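Long-range contacts in putative DNA-binding protein (Salmonella choleraesuis, PDB 2HX0), which probably binds DNA, forms a trimer of PCC-domain subunits and holds a magnesium ion with histidines: residues T84-G89 and L128-Q133; R45-A50 and I122-A127. The protein carries 2 engineered substitutions. One frame throughout, in Å; residues are numbered along the deposited sequence.

Interaction 1 of 2, residues T84-G89 and L128-Q133; sequences TLELTG and LTFSRQ
Arg132 meets Glu86 side-on, giving one nitrogen to each carboxylate oxygen in a two-pronged salt bridge. NE of Arg132 lies 2.9 Å from OE2 of Glu86 in a nearly straight bond (168°), and NH2 of Arg132 reaches OE1 of Glu86 over 3.1 Å on its syn lone pair. The two flat groups are 29° apart, close to coplanar. NH2 of Arg132 also donates, almost in the guanidinium plane, to OG1 of Thr84 at 2.8 Å, so three bonds fix the rotation of the guanidinium. Bends at chi2 in both Glu86 and Arg132 fold the charged ends toward one another. Phe130 lies beside this polar cluster: OE1 of Glu86 stands at the ring edge, 3.8 Å from CD2 of Phe130, with the carboxylate nearly perpendicular to the ring, while CG2 of Thr84 packs 3.9 Å from CE2 of Phe130. Glu119 of the second subunit extends the network, bonding OG1 of Thr84 and forming a salt bridge with NH1 of Arg132. Strands 84-86 and 128-133 cross at about a right angle; the hairpin of strands 128-134 and 141-147 thus crosses the end of strand 75-86, with Arg132 also touching His91 of strand 89-97 and Leu143 of strand 141-147.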
ATOM      1  N   THR A  84       5.807  -7.512  -5.852  1.00 10.31           N
ATOM      2  CA  THR A  84       6.277  -8.802  -5.394  1.00 10.49           C
ATOM      3  C   THR A  84       7.762  -8.950  -5.657  1.00 10.62           C
ATOM      4  O   THR A  84       8.328  -8.249  -6.491  1.00 12.24           O
ATOM      5  CB  THR A  84       5.541  -9.915  -6.149  1.00 10.30           C
ATOM      6  OG1 THR A  84       5.660  -9.684  -7.565  1.00 12.51           O
ATOM      7  CG2 THR A  84       4.068  -9.929  -5.770  1.00 10.96           C
ATOM      8  N   LEU A  85       8.401  -9.851  -4.927  1.00 10.18           N
ATOM      9  CA  LEU A  85       9.812 -10.100  -5.142  1.00 11.30           C
ATOM     10  C   LEU A  85      10.156 -11.471  -4.601  1.00 11.90           C
ATOM     11  O   LEU A  85       9.495 -11.979  -3.694  1.00 12.62           O
ATOM     12  CB  LEU A  85      10.683  -9.014  -4.491  1.00 14.14           C
ATOM     13  CG  LEU A  85      10.724  -8.807  -2.978  1.00 12.63           C
ATOM     14  CD1 LEU A  85      11.789  -7.770  -2.658  1.00 15.39           C
ATOM     15  CD2 LEU A  85       9.369  -8.356  -2.458  1.00 14.02           C
ATOM     16  N   GLU A  86      11.174 -12.082  -5.191  1.00 10.73           N
ATOM     17  CA  GLU A  86      11.607 -13.402  -4.778  1.00 13.70           C
ATOM     18  C   GLU A  86      13.058 -13.629  -5.187  1.00 13.35           C
ATOM     19  O   GLU A  86      13.685 -12.744  -5.761  1.00 12.83           O
ATOM     20  CB  GLU A  86      10.685 -14.473  -5.374  1.00 15.90           C
ATOM     21  CG  GLU A  86      10.701 -14.608  -6.896  1.00 17.84           C
ATOM     22  CD  GLU A  86       9.865 -13.571  -7.625  1.00 19.59           C
ATOM     23  OE1 GLU A  86       8.991 -12.927  -7.001  1.00 21.17           O
ATOM     24  OE2 GLU A  86      10.071 -13.416  -8.846  1.00 20.92           O
ATOM     25  N   LEU A  87      13.588 -14.812  -4.891  1.00 18.54           N
ATOM     26  CA  LEU A  87      14.984 -15.119  -5.197  1.00 19.93           C
ATOM     27  C   LEU A  87      15.552 -14.633  -6.525  1.00 20.70           C
ATOM     28  O   LEU A  87      16.611 -14.007  -6.544  1.00 22.77           O
ATOM     29  CB  LEU A  87      15.243 -16.623  -5.069  1.00 24.43           C
ATOM     30  CG  LEU A  87      15.492 -17.168  -3.658  1.00 27.88           C
ATOM     31  CD1 LEU A  87      16.007 -18.594  -3.768  1.00 28.48           C
ATOM     32  CD2 LEU A  87      16.515 -16.307  -2.926  1.00 29.45           C
ATOM     33  N   THR A  88      14.873 -14.911  -7.634  1.00 21.52           N
ATOM     34  CA  THR A  88      15.398 -14.485  -8.930  1.00 23.23           C
ATOM     35  C   THR A  88      14.457 -13.636  -9.772  1.00 22.48           C
ATOM     36  O   THR A  88      14.491 -13.701 -11.000  1.00 24.37           O
ATOM     37  CB  THR A  88      15.834 -15.697  -9.780  1.00 27.95           C
ATOM     38  OG1 THR A  88      14.684 -16.475 -10.133  1.00 29.87           O
ATOM     39  CG2 THR A  88      16.810 -16.566  -9.002  1.00 28.51           C
ATOM     40  N   GLY A  89      13.628 -12.827  -9.124  1.00 18.90           N
ATOM     41  CA  GLY A  89      12.718 -11.986  -9.878  1.00 16.89           C
ATOM     42  C   GLY A  89      11.951 -11.029  -8.994  1.00 16.01           C
ATOM     43  O   GLY A  89      11.986 -11.141  -7.769  1.00 16.82           O
ATOM     44  N   LEU A 128       4.066 -20.819  -0.307  1.00 10.17           N
ATOM     45  CA  LEU A 128       4.097 -20.608  -1.749  1.00  8.80           C
ATOM     46  C   LEU A 128       5.480 -20.281  -2.292  1.00  8.59           C
ATOM     47  O   LEU A 128       6.406 -19.982  -1.543  1.00 10.15           O
ATOM     48  CB  LEU A 128       3.155 -19.457  -2.118  1.00 10.56           C
ATOM     49  CG  LEU A 128       1.704 -19.558  -1.640  1.00 10.84           C
ATOM     50  CD1 LEU A 128       1.003 -18.229  -1.875  1.00 12.32           C
ATOM     51  CD2 LEU A 128       0.982 -20.680  -2.376  1.00 11.27           C
ATOM     52  N   THR A 129       5.600 -20.338  -3.612  1.00  9.93           N
ATOM     53  CA  THR A 129       6.842 -19.995  -4.289  1.00 10.96           C
ATOM     54  C   THR A 129       6.468 -19.203  -5.530  1.00 10.55           C
ATOM     55  O   THR A 129       5.611 -19.631  -6.312  1.00 12.08           O
ATOM     56  CB  THR A 129       7.642 -21.245  -4.724  1.00 13.84           C
ATOM     57  OG1 THR A 129       8.116 -21.943  -3.566  1.00 15.43           O
ATOM     58  CG2 THR A 129       8.839 -20.840  -5.572  1.00 16.22           C
ATOM     59  N   PHE A 130       7.082 -18.035  -5.690  1.00  9.63           N
ATOM     60  CA  PHE A 130       6.836 -17.195  -6.857  1.00 10.25           C
ATOM     61  C   PHE A 130       7.930 -17.455  -7.881  1.00 12.05           C
ATOM     62  O   PHE A 130       9.090 -17.687  -7.527  1.00 12.80           O
ATOM     63  CB  PHE A 130       6.902 -15.699  -6.517  1.00 10.72           C
ATOM     64  CG  PHE A 130       5.778 -15.192  -5.653  1.00  9.64           C
ATOM     65  CD1 PHE A 130       4.621 -15.941  -5.449  1.00 10.20           C
ATOM     66  CD2 PHE A 130       5.876 -13.937  -5.061  1.00  9.64           C
ATOM     67  CE1 PHE A 130       3.576 -15.442  -4.666  1.00 10.26           C
ATOM     68  CE2 PHE A 130       4.843 -13.425  -4.278  1.00  8.78           C
ATOM     69  CZ  PHE A 130       3.688 -14.180  -4.079  1.00  9.27           C
ATOM     70  N   SER A 131       7.559 -17.410  -9.154  1.00 13.45           N
ATOM     71  CA  SER A 131       8.515 -17.571 -10.240  1.00 14.65           C
ATOM     72  C   SER A 131       7.988 -16.729 -11.390  1.00 14.67           C
ATOM     73  O   SER A 131       6.856 -16.244 -11.342  1.00 13.78           O
ATOM     74  CB  SER A 131       8.643 -19.040 -10.667  1.00 16.42           C
ATOM     75  OG  SER A 131       7.418 -19.555 -11.156  1.00 17.82           O
ATOM     76  N   ARG A 132       8.813 -16.530 -12.412  1.00 15.45           N
ATOM     77  CA  ARG A 132       8.404 -15.753 -13.572  1.00 16.92           C
ATOM     78  C   ARG A 132       8.438 -16.704 -14.760  1.00 18.00           C
ATOM     79  O   ARG A 132       9.509 -17.148 -15.181  1.00 19.78           O
ATOM     80  CB  ARG A 132       9.358 -14.576 -13.787  1.00 16.30           C
ATOM     81  CG  ARG A 132       9.518 -13.682 -12.558  1.00 17.52           C
ATOM     82  CD  ARG A 132       8.247 -12.896 -12.242  1.00 15.73           C
ATOM     83  NE  ARG A 132       8.264 -12.385 -10.871  1.00 16.44           N
ATOM     84  CZ  ARG A 132       7.387 -11.516 -10.376  1.00 15.74           C
ATOM     85  NH1 ARG A 132       6.409 -11.037 -11.137  1.00 16.07           N
ATOM     86  NH2 ARG A 132       7.482 -11.142  -9.107  1.00 16.33           N
ATOM     87  N   GLN A 133       7.260 -17.031 -15.278  1.00 16.20           N
ATOM     88  CA  GLN A 133       7.146 -17.953 -16.399  1.00 17.92           C
ATOM     89  C   GLN A 133       6.510 -17.246 -17.585  1.00 17.60           C
ATOM     90  O   GLN A 133       5.643 -16.390 -17.418  1.00 17.73           O
ATOM     91  CB  GLN A 133       6.283 -19.149 -15.997  1.00 21.64           C
ATOM     92  CG  GLN A 133       6.694 -19.797 -14.686  1.00 25.57           C
ATOM     93  CD  GLN A 133       8.021 -20.521 -14.770  1.00 26.74           C
ATOM     94  OE1 GLN A 133       8.558 -20.966 -13.756  1.00 29.43           O
ATOM     95  NE2 GLN A 133       8.556 -20.652 -15.980  1.00 27.65           N
TER

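Interaction 2 of 2, residues R45-A50 and I122-A127; sequences RAAWIA and IGELPA. Engineered in segment 45-50: Arg45 (natural residue His).
Gly123 passes beneath the indole of Trp48, its CA 3.9 Å from the centroid of the six-membered ring in a CH-pi contact over one face. The absence of a side chain on Gly123 lets the ring lie this close to the backbone. With CG of Trp48 set between its backbone N and carbonyl carbon (chi1 89°), the ring extends over the neighbouring strand, and CZ3 of Trp48 also touches CD2 of Leu125 at 3.6 Å. Beneath the ring, Trp48 and Gly123 form an antiparallel hydrogen-bonded pair: N of Trp48 to O of Gly123 is 2.9 Å, and N of Gly123 to O of Trp48 is 3.0 Å. Ala47, Ile49 and Ile122 line the other face of the sheet, where CG2 of Ile122 packs 4.0 Å from CB of Ala47.

Beyond the non-hydrogen-bonded pair Ala47-Glu124, N of Leu125 still donates to O of Ala46 (2.8 Å). Bent at chi2 (76°), Glu124 reaches across to the start of segment 45-50, OE2 taking the N-H of Arg45 (2.9 Å) and OE1 that of Ala46 (3.0 Å), both from the syn side, somewhat out of the carboxylate plane; Arg148 forms a salt bridge with OE2. Only the outer margin is loose: the engineered Arg45 directs its guanidinium away, and the chain after Leu125 departs. At the tight end, NE1 of Trp48 donates to O of Ala50 in the second subunit, and O of Ala50 accepts the equivalent bond from NE1 of Trp48 of the third subunit. The arrangement is an antiparallel strand pair within the main sheet of the PCC domain, with an indole-to-carbonyl bond repeated between subunits.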
ATOM      1  N   ARG A  45      11.159 -16.768  -1.050  1.00  9.96           N
ATOM      2  CA  ARG A  45      10.664 -17.349  -2.294  1.00 10.62           C
ATOM      3  C   ARG A  45       9.314 -16.817  -2.772  1.00  8.84           C
ATOM      4  O   ARG A  45       8.911 -17.091  -3.898  1.00  9.67           O
ATOM      5  CB  ARG A  45      10.556 -18.876  -2.170  1.00 13.50           C
ATOM      6  CG  ARG A  45      11.838 -19.594  -1.760  1.00 18.20           C
ATOM      7  CD  ARG A  45      12.973 -19.339  -2.732  1.00 22.41           C
ATOM      8  NE  ARG A  45      12.682 -19.805  -4.085  1.00 26.37           N
ATOM      9  CZ  ARG A  45      12.589 -21.083  -4.441  1.00 28.82           C
ATOM     10  NH1 ARG A  45      12.317 -21.399  -5.701  1.00 30.76           N
ATOM     11  NH2 ARG A  45      12.768 -22.045  -3.544  1.00 30.62           N
ATOM     12  N   ALA A  46       8.614 -16.068  -1.928  1.00 10.43           N
ATOM     13  CA  ALA A  46       7.308 -15.526  -2.308  1.00  8.90           C
ATOM     14  C   ALA A  46       6.999 -14.328  -1.421  1.00 10.02           C
ATOM     15  O   ALA A  46       6.192 -14.416  -0.498  1.00 11.44           O
ATOM     16  CB  ALA A  46       6.238 -16.589  -2.140  1.00 10.31           C
ATOM     17  N   ALA A  47       7.630 -13.200  -1.722  1.00  8.53           N
ATOM     18  CA  ALA A  47       7.464 -12.013  -0.905  1.00  7.65           C
ATOM     19  C   ALA A  47       6.783 -10.854  -1.612  1.00  7.39           C
ATOM     20  O   ALA A  47       6.618 -10.860  -2.829  1.00  8.67           O
ATOM     21  CB  ALA A  47       8.838 -11.569  -0.376  1.00 11.25           C
ATOM     22  N   TRP A  48       6.372  -9.866  -0.827  1.00  8.47           N
ATOM     23  CA  TRP A  48       5.735  -8.673  -1.373  1.00  7.68           C
ATOM     24  C   TRP A  48       5.994  -7.531  -0.403  1.00  7.56           C
ATOM     25  O   TRP A  48       6.305  -7.762   0.766  1.00  8.35           O
ATOM     26  CB  TRP A  48       4.224  -8.912  -1.572  1.00  8.45           C
ATOM     27  CG  TRP A  48       3.321  -8.599  -0.398  1.00  8.55           C
ATOM     28  CD1 TRP A  48       2.614  -7.449  -0.189  1.00  7.48           C
ATOM     29  CD2 TRP A  48       2.994  -9.473   0.689  1.00  8.01           C
ATOM     30  NE1 TRP A  48       1.865  -7.553   0.959  1.00  9.21           N
ATOM     31  CE2 TRP A  48       2.080  -8.786   1.518  1.00  7.05           C
ATOM     32  CE3 TRP A  48       3.387 -10.770   1.043  1.00  8.34           C
ATOM     33  CZ2 TRP A  48       1.547  -9.356   2.680  1.00  7.77           C
ATOM     34  CZ3 TRP A  48       2.859 -11.337   2.199  1.00  8.53           C
ATOM     35  CH2 TRP A  48       1.947 -10.627   3.004  1.00  8.31           C
ATOM     36  N   ILE A  49       5.907  -6.301  -0.893  1.00  7.57           N
ATOM     37  CA  ILE A  49       6.127  -5.148  -0.029  1.00  7.77           C
ATOM     38  C   ILE A  49       4.813  -4.860   0.684  1.00  8.14           C
ATOM     39  O   ILE A  49       3.834  -4.452   0.058  1.00 10.53           O
ATOM     40  CB  ILE A  49       6.531  -3.903  -0.835  1.00  8.51           C
ATOM     41  CG1 ILE A  49       7.692  -4.239  -1.776  1.00  9.97           C
ATOM     42  CG2 ILE A  49       6.925  -2.789   0.126  1.00  7.95           C
ATOM     43  CD1 ILE A  49       9.019  -4.736  -1.134  1.00 18.39           C
ATOM     44  N   ALA A  50       4.794  -5.088   1.995  1.00  7.73           N
ATOM     45  CA  ALA A  50       3.586  -4.874   2.785  1.00  9.29           C
ATOM     46  C   ALA A  50       3.463  -3.451   3.314  1.00 11.02           C
ATOM     47  O   ALA A  50       2.377  -3.019   3.693  1.00 11.44           O
ATOM     48  CB  ALA A  50       3.537  -5.872   3.948  1.00 12.69           C
ATOM     49  N   ILE A 122       8.342  -6.229   4.865  1.00  7.71           N
ATOM     50  CA  ILE A 122       8.234  -7.186   3.777  1.00  7.64           C
ATOM     51  C   ILE A 122       7.563  -8.469   4.238  1.00  8.16           C
ATOM     52  O   ILE A 122       7.930  -9.034   5.262  1.00  8.55           O
ATOM     53  CB  ILE A 122       9.632  -7.517   3.215  1.00 13.65           C
ATOM     54  CG1 ILE A 122      10.264  -6.243   2.638  1.00 16.04           C
ATOM     55  CG2 ILE A 122       9.528  -8.618   2.161  1.00 14.27           C
ATOM     56  CD1 ILE A 122      10.632  -5.179   3.617  1.00 19.30           C
ATOM     57  N   GLY A 123       6.566  -8.916   3.481  1.00  7.64           N
ATOM     58  CA  GLY A 123       5.881 -10.148   3.825  1.00  8.01           C
ATOM     59  C   GLY A 123       6.406 -11.294   2.980  1.00  8.89           C
ATOM     60  O   GLY A 123       6.767 -11.096   1.823  1.00  9.67           O
ATOM     61  N   GLU A 124       6.478 -12.481   3.574  1.00  7.89           N
ATOM     62  CA  GLU A 124       6.929 -13.693   2.885  1.00  7.92           C
ATOM     63  C   GLU A 124       5.831 -14.733   3.103  1.00  8.59           C
ATOM     64  O   GLU A 124       5.306 -14.864   4.208  1.00  9.27           O
ATOM     65  CB  GLU A 124       8.253 -14.197   3.477  1.00 11.41           C
ATOM     66  CG  GLU A 124       8.587 -15.665   3.152  1.00 11.64           C
ATOM     67  CD  GLU A 124       9.081 -15.894   1.727  1.00 13.04           C
ATOM     68  OE1 GLU A 124       8.861 -15.030   0.856  1.00 12.04           O
ATOM     69  OE2 GLU A 124       9.688 -16.957   1.474  1.00 13.49           O
ATOM     70  N   LEU A 125       5.481 -15.459   2.046  1.00  7.81           N
ATOM     71  CA  LEU A 125       4.434 -16.481   2.124  1.00  9.05           C
ATOM     72  C   LEU A 125       5.112 -17.853   2.090  1.00  8.97           C
ATOM     73  O   LEU A 125       5.357 -18.407   1.020  1.00 10.03           O
ATOM     74  CB  LEU A 125       3.482 -16.313   0.935  1.00  8.91           C
ATOM     75  CG  LEU A 125       2.876 -14.908   0.849  1.00 10.93           C
ATOM     76  CD1 LEU A 125       2.297 -14.662  -0.538  1.00 13.68           C
ATOM     77  CD2 LEU A 125       1.819 -14.750   1.928  1.00 12.14           C
ATOM     78  N   PRO A 126       5.402 -18.427   3.274  1.00 11.60           N
ATOM     79  CA  PRO A 126       6.070 -19.727   3.388  1.00 12.04           C
ATOM     80  C   PRO A 126       5.464 -20.930   2.674  1.00 11.53           C
ATOM     81  O   PRO A 126       6.180 -21.882   2.373  1.00 12.82           O
ATOM     82  CB  PRO A 126       6.157 -19.942   4.902  1.00 14.14           C
ATOM     83  CG  PRO A 126       6.144 -18.543   5.461  1.00 14.89           C
ATOM     84  CD  PRO A 126       5.076 -17.898   4.610  1.00 12.45           C
ATOM     85  N   ALA A 127       4.165 -20.904   2.398  1.00 11.16           N
ATOM     86  CA  ALA A 127       3.533 -22.038   1.729  1.00 12.37           C
ATOM     87  C   ALA A 127       3.554 -21.932   0.208  1.00 12.22           C
ATOM     88  O   ALA A 127       3.125 -22.854  -0.492  1.00 13.74           O
ATOM     89  CB  ALA A 127       2.092 -22.197   2.221  1.00 15.70           C
TER

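Interactions 1 and 2 lie with their centres about 10 Å apart and are joined through the backbone. N of Leu85 lies 2.9 Å from O of Ala47, linking neighbouring strands 75-86 and 47-56, while N of Phe130 lies 2.7 Å from O of Arg45; both are probable hydrogen bonds. The chain runs from strand 113-124 of interaction 2 through the short loop 125-127 into strand 128-134 of interaction 1. Interaction 1 is the closer to metal, with the side chain of Arg132 about 8 Å from a magnesium ion and about 4 Å from that of the metal ligand His91; the side chain of Ile49 of interaction 2 is about 12 Å from a magnesium ion. Both contacts reach the second subunit.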